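Local coordinates for conserved domain protein (Streptococcus pneumoniae, PDB 2FI0) that is of unknown function but forms a small, helix-rich domain of the DUF1858 family, at residues D20-V25 with N73-I78. Sequence-based numbering, arbitrary orientation.
Sequences DKHPEV and NGYEVI
With CG of Tyr75 placed anti to its carbonyl carbon (chi1 -62°), the phenol reaches across to residues 20-25, where the same choice in His22 and a chain bent at chi2 in Glu24 bring an imidazole and a carboxylate to meet it. One long aromatic side chain thereby serves three partners at once, each through a different part of its surface. Its hydroxyl OH donates a hydrogen bond to Glu24 OE2 at 2.8 Å, received on the anti lone pair, the one directed away from OE1. Carboxylate and phenol lie almost in one plane, 14° apart, with OE2 at the ring's edge. A second stretch of rim, near CE1, is turned toward the face of His22 in a T-shaped pair, the planes at 84°. The closest atoms of the two rings are Tyr75 CE1 and His22 CD2, 4.1 Å from each other. Over one ring face lies Val25, whose CG2 sits 4.2 Å from the Tyr75 centroid in a CH-pi contact displaced toward CZ and CE2. The turn that presents these groups follows helix 15-21: His22 is the first residue to leave helical angles, and Val25 N bonds back to His22 O. On the tyrosine's own side, Gly74, with positive phi, is the C' residue of a Schellman motif ending helix 63-72, and Tyr75 leads directly into strand 76-78, which pairs in parallel with strand 8-10. Ile9 of that neighbouring strand touches both Val25 and Tyr75, while Ile28 of helix 26-29 also packs on the tyrosine and Leu70 on Val25.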
ATOM      1  N   ASP A  20       3.306   5.448  -6.921  1.00 47.58           N
ATOM      2  CA  ASP A  20       4.062   6.459  -7.646  1.00 48.32           C
ATOM      3  C   ASP A  20       5.380   6.790  -6.954  1.00 48.48           C
ATOM      4  O   ASP A  20       6.412   6.914  -7.604  1.00 47.49           O
ATOM      5  CB  ASP A  20       3.234   7.746  -7.806  1.00 49.01           C
ATOM      6  CG  ASP A  20       2.109   7.604  -8.826  1.00 50.50           C
ATOM      7  OD1 ASP A  20       2.147   6.677  -9.672  1.00 52.97           O
ATOM      8  OD2 ASP A  20       1.180   8.436  -8.783  1.00 53.15           O
ATOM      9  N   LYS A  21       5.342   6.927  -5.630  1.00 48.55           N
ATOM     10  CA  LYS A  21       6.550   7.240  -4.881  1.00 48.52           C
ATOM     11  C   LYS A  21       7.450   6.011  -4.741  1.00 48.02           C
ATOM     12  O   LYS A  21       8.674   6.136  -4.794  1.00 47.50           O
ATOM     13  CB  LYS A  21       6.187   7.808  -3.514  1.00 48.88           C
ATOM     14  CG  LYS A  21       7.383   8.219  -2.685  1.00 49.66           C
ATOM     15  CD  LYS A  21       6.961   9.089  -1.495  1.00 50.26           C
ATOM     16  CE  LYS A  21       8.017  10.160  -1.190  1.00 51.82           C
ATOM     17  NZ  LYS A  21       7.337  11.407  -0.736  1.00 54.45           N
ATOM     18  N   HIS A  22       6.847   4.834  -4.587  1.00 47.44           N
ATOM     19  CA  HIS A  22       7.591   3.588  -4.387  1.00 47.54           C
ATOM     20  C   HIS A  22       7.186   2.502  -5.398  1.00 47.27           C
ATOM     21  O   HIS A  22       6.458   1.572  -5.028  1.00 46.73           O
ATOM     22  CB  HIS A  22       7.332   3.049  -2.975  1.00 47.64           C
ATOM     23  CG  HIS A  22       7.665   4.012  -1.878  1.00 48.13           C
ATOM     24  ND1 HIS A  22       6.697   4.705  -1.184  1.00 49.25           N
ATOM     25  CD2 HIS A  22       8.853   4.389  -1.345  1.00 49.18           C
ATOM     26  CE1 HIS A  22       7.273   5.465  -0.271  1.00 48.16           C
ATOM     27  NE2 HIS A  22       8.579   5.287  -0.341  1.00 49.58           N
ATOM     28  N   PRO A  23       7.649   2.603  -6.668  1.00 47.14           N
ATOM     29  CA  PRO A  23       7.245   1.610  -7.686  1.00 47.24           C
ATOM     30  C   PRO A  23       7.515   0.155  -7.272  1.00 47.09           C
ATOM     31  O   PRO A  23       6.724  -0.730  -7.576  1.00 46.32           O
ATOM     32  CB  PRO A  23       8.065   1.996  -8.932  1.00 47.49           C
ATOM     33  CG  PRO A  23       8.502   3.411  -8.717  1.00 47.55           C
ATOM     34  CD  PRO A  23       8.515   3.659  -7.220  1.00 47.22           C
ATOM     35  N   GLU A  24       8.608  -0.064  -6.551  1.00 47.49           N
ATOM     36  CA  GLU A  24       8.993  -1.400  -6.047  1.00 47.80           C
ATOM     37  C   GLU A  24       8.000  -2.016  -5.052  1.00 47.55           C
ATOM     38  O   GLU A  24       8.012  -3.233  -4.837  1.00 48.05           O
ATOM     39  CB  GLU A  24      10.365  -1.369  -5.347  1.00 48.61           C
ATOM     40  CG  GLU A  24      11.208  -0.093  -5.537  1.00 52.09           C
ATOM     41  CD  GLU A  24      10.709   1.103  -4.693  1.00 54.59           C
ATOM     42  OE1 GLU A  24      10.723   2.238  -5.252  1.00 55.39           O
ATOM     43  OE2 GLU A  24      10.318   0.909  -3.498  1.00 54.48           O
ATOM     44  N   VAL A  25       7.171  -1.196  -4.414  1.00 46.95           N
ATOM     45  CA  VAL A  25       6.224  -1.720  -3.431  1.00 46.44           C
ATOM     46  C   VAL A  25       5.017  -2.405  -4.089  1.00 46.16           C
ATOM     47  O   VAL A  25       4.325  -3.168  -3.428  1.00 45.06           O
ATOM     48  CB  VAL A  25       5.760  -0.628  -2.433  1.00 46.33           C
ATOM     49  CG1 VAL A  25       4.609   0.187  -2.995  1.00 47.39           C
ATOM     50  CG2 VAL A  25       5.369  -1.257  -1.079  1.00 46.52           C
ATOM     51  N   ASN A  73       9.944  -6.043   4.367  1.00 42.08           N
ATOM     52  CA  ASN A  73      10.544  -5.724   3.079  1.00 42.51           C
ATOM     53  C   ASN A  73      11.253  -4.357   3.070  1.00 42.93           C
ATOM     54  O   ASN A  73      11.583  -3.825   2.015  1.00 43.59           O
ATOM     55  CB  ASN A  73       9.482  -5.815   1.990  1.00 42.20           C
ATOM     56  CG  ASN A  73       9.087  -7.251   1.678  1.00 42.32           C
ATOM     57  OD1 ASN A  73       9.790  -7.957   0.942  1.00 41.88           O
ATOM     58  ND2 ASN A  73       7.955  -7.695   2.239  1.00 40.49           N
ATOM     59  N   GLY A  74      11.480  -3.789   4.246  1.00 43.37           N
ATOM     60  CA  GLY A  74      12.334  -2.607   4.382  1.00 43.96           C
ATOM     61  C   GLY A  74      11.638  -1.271   4.605  1.00 44.50           C
ATOM     62  O   GLY A  74      12.303  -0.231   4.696  1.00 45.15           O
ATOM     63  N   TYR A  75      10.319  -1.280   4.723  1.00 44.33           N
ATOM     64  CA  TYR A  75       9.571  -0.039   4.830  1.00 44.56           C
ATOM     65  C   TYR A  75       9.245   0.317   6.271  1.00 44.66           C
ATOM     66  O   TYR A  75       9.104  -0.546   7.119  1.00 45.04           O
ATOM     67  CB  TYR A  75       8.302  -0.109   3.988  1.00 44.57           C
ATOM     68  CG  TYR A  75       8.587  -0.301   2.518  1.00 44.78           C
ATOM     69  CD1 TYR A  75       8.818   0.795   1.688  1.00 44.49           C
ATOM     70  CD2 TYR A  75       8.640  -1.570   1.960  1.00 44.73           C
ATOM     71  CE1 TYR A  75       9.090   0.626   0.342  1.00 45.58           C
ATOM     72  CE2 TYR A  75       8.922  -1.752   0.623  1.00 45.76           C
ATOM     73  CZ  TYR A  75       9.147  -0.652  -0.186  1.00 45.32           C
ATOM     74  OH  TYR A  75       9.405  -0.821  -1.521  1.00 46.10           O
ATOM     75  N   GLU A  76       9.133   1.614   6.517  1.00 45.17           N
ATOM     76  CA  GLU A  76       8.601   2.153   7.743  1.00 45.72           C
ATOM     77  C   GLU A  76       7.203   2.672   7.481  1.00 45.40           C
ATOM     78  O   GLU A  76       6.997   3.446   6.563  1.00 44.67           O
ATOM     79  CB  GLU A  76       9.498   3.294   8.220  1.00 47.00           C
ATOM     80  CG  GLU A  76       9.531   3.441   9.713  1.00 51.28           C
ATOM     81  CD  GLU A  76      10.220   2.253  10.391  1.00 54.90           C
ATOM     82  OE1 GLU A  76      11.397   1.965  10.058  1.00 57.87           O
ATOM     83  OE2 GLU A  76       9.563   1.613  11.232  1.00 56.92           O
ATOM     84  N   VAL A  77       6.243   2.264   8.313  1.00 45.22           N
ATOM     85  CA  VAL A  77       4.855   2.560   8.072  1.00 45.00           C
ATOM     86  C   VAL A  77       4.357   3.701   8.952  1.00 44.77           C
ATOM     87  O   VAL A  77       4.629   3.733  10.134  1.00 44.43           O
ATOM     88  CB  VAL A  77       4.014   1.313   8.306  1.00 45.41           C
ATOM     89  CG1 VAL A  77       2.541   1.614   8.080  1.00 46.06           C
ATOM     90  CG2 VAL A  77       4.492   0.187   7.384  1.00 46.27           C
ATOM     91  N   ILE A  78       3.609   4.633   8.368  1.00 44.46           N
ATOM     92  CA  ILE A  78       3.005   5.722   9.131  1.00 44.57           C
ATOM     93  C   ILE A  78       1.537   5.833   8.762  1.00 44.52           C
ATOM     94  O   ILE A  78       1.080   5.142   7.866  1.00 44.18           O
ATOM     95  CB  ILE A  78       3.749   7.078   8.917  1.00 44.08           C
ATOM     96  CG1 ILE A  78       3.634   7.574   7.469  1.00 43.61           C
ATOM     97  CG2 ILE A  78       5.230   6.946   9.306  1.00 43.56           C
ATOM     98  CD1 ILE A  78       4.210   8.966   7.271  1.00 43.66           C
TER